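Local atomic coordinates of leucyl-tRNA synthetase (Giardia intestinalis, PDB entry 3PZ6), a protein that probably attaches leucine to its tRNA at the cost of ATP, the part described here being the CP1 editing domain, which probably hydrolyses mischarged tRNA. Residues Pro188-Lys199 and Thr236-Glu244. The protein carries 2 engineered substitutions. Sequence-based numbering, arbitrary orientation.
Sequences PSDAPDDYACYK and TLSAVRLCE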
loop_
_atom_site.group_PDB
_atom_site.type_symbol
_atom_site.label_atom_id
_atom_site.label_comp_id
_atom_site.label_asym_id
_atom_site.label_seq_id
_atom_site.Cartn_x
_atom_site.Cartn_y
_atom_site.Cartn_z
ATOM N N PRO A 188 -5.996 -5.033 -6.999
ATOM C CA PRO A 188 -6.355 -5.257 -8.401
ATOM C C PRO A 188 -7.613 -6.085 -8.607
ATOM O O PRO A 188 -8.268 -5.938 -9.630
ATOM C CB PRO A 188 -5.152 -6.018 -8.957
ATOM C CG PRO A 188 -4.051 -5.692 -8.069
ATOM C CD PRO A 188 -4.631 -5.502 -6.713
ATOM N N SER A 189 -7.950 -6.949 -7.658
ATOM C CA SER A 189 -9.146 -7.782 -7.798
ATOM C C SER A 189 -10.429 -6.962 -7.733
ATOM O O SER A 189 -11.455 -7.367 -8.277
ATOM C CB SER A 189 -9.179 -8.876 -6.737
ATOM O OG SER A 189 -9.219 -8.330 -5.431
ATOM N N ASP A 190 -10.374 -5.809 -7.073
ATOM C CA ASP A 190 -11.589 -5.030 -6.851
ATOM C C ASP A 190 -11.516 -3.525 -7.129
ATOM O O ASP A 190 -12.467 -2.795 -6.864
ATOM C CB ASP A 190 -12.146 -5.315 -5.453
ATOM C CG ASP A 190 -12.764 -6.702 -5.353
ATOM O OD1 ASP A 190 -13.999 -6.814 -5.515
ATOM O OD2 ASP A 190 -12.015 -7.680 -5.135
ATOM N N ALA A 191 -10.402 -3.082 -7.699
ATOM C CA ALA A 191 -10.266 -1.718 -8.184
ATOM C C ALA A 191 -9.699 -1.747 -9.600
ATOM O O ALA A 191 -8.518 -2.040 -9.785
ATOM C CB ALA A 191 -9.374 -0.920 -7.266
ATOM N N PRO A 192 -10.544 -1.441 -10.608
ATOM C CA PRO A 192 -10.217 -1.504 -12.042
ATOM C C PRO A 192 -8.964 -0.714 -12.410
ATOM O O PRO A 192 -8.127 -1.214 -13.162
ATOM C CB PRO A 192 -11.436 -0.860 -12.709
ATOM C CG PRO A 192 -12.521 -0.953 -11.704
ATOM C CD PRO A 192 -11.866 -0.827 -10.382
ATOM N N ASP A 193 -8.854 0.509 -11.892
ATOM C CA ASP A 193 -7.683 1.360 -12.101
ATOM C C ASP A 193 -6.419 0.678 -11.579
ATOM O O ASP A 193 -5.413 0.605 -12.293
ATOM C CB ASP A 193 -7.876 2.745 -11.455
ATOM C CG ASP A 193 -8.746 3.685 -12.318
ATOM O OD1 ASP A 193 -8.616 3.663 -13.568
ATOM O OD2 ASP A 193 -9.564 4.453 -11.759
ATOM N N ASP A 194 -6.487 0.163 -10.347
ATOM C CA ASP A 194 -5.407 -0.643 -9.787
ATOM C C ASP A 194 -5.026 -1.771 -10.745
ATOM O O ASP A 194 -3.842 -1.954 -11.048
ATOM C CB ASP A 194 -5.789 -1.230 -8.421
ATOM C CG ASP A 194 -5.734 -0.212 -7.294
ATOM O OD1 ASP A 194 -5.246 0.918 -7.488
ATOM O OD2 ASP A 194 -6.184 -0.554 -6.186
ATOM N N TYR A 195 -6.019 -2.512 -11.231
ATOM C CA TYR A 195 -5.743 -3.632 -12.126
ATOM C C TYR A 195 -5.118 -3.197 -13.455
ATOM O O TYR A 195 -4.186 -3.845 -13.937
ATOM C CB TYR A 195 -6.984 -4.486 -12.390
ATOM C CG TYR A 195 -6.700 -5.644 -13.327
ATOM C CD1 TYR A 195 -5.945 -6.746 -12.899
ATOM C CD2 TYR A 195 -7.175 -5.644 -14.631
ATOM C CE1 TYR A 195 -5.675 -7.814 -13.740
ATOM C CE2 TYR A 195 -6.907 -6.714 -15.488
ATOM C CZ TYR A 195 -6.155 -7.798 -15.034
ATOM O OH TYR A 195 -5.885 -8.860 -15.878
ATOM N N ALA A 196 -5.634 -2.112 -14.037
ATOM C CA ALA A 196 -5.128 -1.619 -15.319
ATOM C C ALA A 196 -3.629 -1.303 -15.226
ATOM O O ALA A 196 -2.836 -1.785 -16.032
ATOM C CB ALA A 196 -5.923 -0.404 -15.796
ATOM N N CYS A 197 -3.244 -0.523 -14.221
ATOM C CA CYS A 197 -1.845 -0.202 -14.017
ATOM C C CYS A 197 -1.011 -1.436 -13.695
ATOM O O CYS A 197 0.085 -1.606 -14.229
ATOM C CB CYS A 197 -1.670 0.832 -12.924
ATOM S SG CYS A 197 0.034 1.388 -12.865
ATOM N N TYR A 198 -1.549 -2.297 -12.834
ATOM C CA TYR A 198 -0.887 -3.535 -12.455
ATOM C C TYR A 198 -0.567 -4.358 -13.704
ATOM O O TYR A 198 0.573 -4.782 -13.899
ATOM C CB TYR A 198 -1.761 -4.305 -11.458
ATOM C CG TYR A 198 -1.308 -5.720 -11.165
ATOM C CD1 TYR A 198 -0.441 -5.995 -10.106
ATOM C CD2 TYR A 198 -1.755 -6.785 -11.941
ATOM C CE1 TYR A 198 -0.028 -7.301 -9.837
ATOM C CE2 TYR A 198 -1.345 -8.083 -11.681
ATOM C CZ TYR A 198 -0.486 -8.333 -10.630
ATOM O OH TYR A 198 -0.088 -9.631 -10.384
ATOM N N LYS A 199 -1.571 -4.541 -14.558
ATOM C CA LYS A 199 -1.435 -5.287 -15.816
ATOM C C LYS A 199 -0.500 -4.599 -16.821
ATOM O O LYS A 199 0.264 -5.261 -17.515
ATOM C CB LYS A 199 -2.815 -5.523 -16.433
ATOM C CG LYS A 199 -2.850 -6.484 -17.585
ATOM C CD LYS A 199 -4.091 -6.243 -18.396
ATOM C CE LYS A 199 -4.052 -6.984 -19.715
ATOM N NZ LYS A 199 -4.939 -6.314 -20.705
ATOM N N THR A 236 -15.588 -13.629 -8.130
ATOM C CA THR A 236 -14.553 -13.175 -7.198
ATOM C C THR A 236 -13.540 -12.140 -7.677
ATOM O O THR A 236 -13.203 -11.236 -6.914
ATOM C CB THR A 236 -13.820 -14.316 -6.453
ATOM O OG1 THR A 236 -13.640 -15.460 -7.306
ATOM C CG2 THR A 236 -14.592 -14.691 -5.189
ATOM N N LEU A 237 -13.027 -12.237 -8.891
ATOM C CA LEU A 237 -12.075 -11.195 -9.327
ATOM C C LEU A 237 -12.784 -10.185 -10.219
ATOM O O LEU A 237 -12.445 -10.027 -11.395
ATOM C CB LEU A 237 -10.844 -11.786 -10.028
ATOM C CG LEU A 237 -9.876 -12.727 -9.300
ATOM C CD1 LEU A 237 -8.672 -12.972 -10.198
ATOM C CD2 LEU A 237 -9.398 -12.206 -7.963
ATOM N N SER A 238 -13.767 -9.499 -9.647
ATOM C CA SER A 238 -14.711 -8.698 -10.428
ATOM C C SER A 238 -14.087 -7.637 -11.310
ATOM O O SER A 238 -14.438 -7.534 -12.481
ATOM C CB SER A 238 -15.765 -8.082 -9.523
ATOM O OG SER A 238 -16.643 -9.107 -9.100
ATOM N N ALA A 239 -13.158 -6.864 -10.757
ATOM C CA ALA A 239 -12.465 -5.842 -11.524
ATOM C C ALA A 239 -11.711 -6.481 -12.688
ATOM O O ALA A 239 -11.704 -5.944 -13.793
ATOM C CB ALA A 239 -11.522 -5.032 -10.636
ATOM N N VAL A 240 -11.110 -7.643 -12.433
ATOM C CA VAL A 240 -10.410 -8.414 -13.457
ATOM C C VAL A 240 -11.393 -8.918 -14.524
ATOM O O VAL A 240 -11.228 -8.606 -15.700
ATOM C CB VAL A 240 -9.595 -9.586 -12.828
ATOM C CG1 VAL A 240 -8.827 -10.354 -13.884
ATOM C CG2 VAL A 240 -8.647 -9.063 -11.769
ATOM N N ARG A 241 -12.415 -9.668 -14.107
ATOM C CA ARG A 241 -13.436 -10.219 -15.022
ATOM C C ARG A 241 -14.077 -9.168 -15.930
ATOM O O ARG A 241 -14.185 -9.366 -17.139
ATOM C CB ARG A 241 -14.543 -10.949 -14.254
ATOM C CG ARG A 241 -14.139 -12.283 -13.659
ATOM C CD ARG A 241 -15.289 -12.862 -12.851
ATOM N NE ARG A 241 -14.852 -13.915 -11.937
ATOM C CZ ARG A 241 -14.827 -15.209 -12.235
ATOM N NH1 ARG A 241 -15.217 -15.627 -13.431
ATOM N NH2 ARG A 241 -14.411 -16.086 -11.333
ATOM N N LEU A 242 -14.513 -8.057 -15.344
ATOM C CA LEU A 242 -15.109 -6.986 -16.129
ATOM C C LEU A 242 -14.084 -6.320 -17.036
ATOM O O LEU A 242 -14.381 -6.029 -18.185
ATOM C CB LEU A 242 -15.807 -5.961 -15.232
ATOM C CG LEU A 242 -17.033 -6.418 -14.429
ATOM C CD1 LEU A 242 -17.729 -5.219 -13.819
ATOM C CD2 LEU A 242 -18.024 -7.231 -15.265
ATOM N N CYS A 243 -12.873 -6.101 -16.531
ATOM C CA CYS A 243 -11.805 -5.520 -17.340
ATOM C C CYS A 243 -11.407 -6.400 -18.522
ATOM O O CYS A 243 -11.138 -5.884 -19.604
ATOM C CB CYS A 243 -10.573 -5.203 -16.492
ATOM S SG CYS A 243 -10.684 -3.671 -15.547
ATOM N N GLU A 244 -11.378 -7.715 -18.314
ATOM C CA GLU A 244 -10.927 -8.649 -19.351
ATOM C C GLU A 244 -12.017 -8.996 -20.366
ATOM O O GLU A 244 -11.719 -9.243 -21.541
ATOM C CB GLU A 244 -10.323 -9.926 -18.741
ATOM C CG GLU A 244 -8.986 -9.733 -18.000
ATOM C CD GLU A 244 -7.849 -9.211 -18.885
ATOM O OE1 GLU A 244 -7.870 -9.444 -20.115
ATOM O OE2 GLU A 244 -6.925 -8.564 -18.346
HETATM O O HOH W 1 -14.894 -9.096 -6.713
#
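The ring of Y195 lies between V240 CG2, in CH-pi contact 4.0 Å from the centroid over one face, and K199 CB, one turn on in its own helix, over the opposite face, both set toward the rim. At the ring edge, in its plane, sits the carboxylate oxygen E244 OE2. This is a helix-helix packing at the flank of the CP1 editing domain: helices 192-199 and 238-244 cross at -68°, their axes 9.1 Å apart. Y195 turns its ring to the other helix because CG lies opposite the backbone N (chi1 180°), and its OH donates a hydrogen bond to E244 OE2 at 2.7 Å. The carboxylate stands perpendicular to the ring; the hydroxyl meets OE2 on the anti side, somewhat out of the carboxylate plane. The extended K199 chain and the E244 side chain come from opposite directions to a long salt bridge, NZ to OE2 3.8 Å; K199 NZ also bonds weakly to V248 O. C243 lies oblique to the ring, its CB 3.9 Å from Y195 CD2, while SG packs on P192 CB. I260 of helix 254-271 touches both P192 and C243. At the N-terminal ends the backbones close up: A239 CB nestles against P188 O and the loop into P192, and S189 CB meets L237 CD2. A water lies 2.7 Å from both D190 OD1 and T236 O and accepts from S238 N, linking the segments. S189 O takes the first-turn amide of A239, N to O 3.1 Å, the donor lying 38° out of the carbonyl plane.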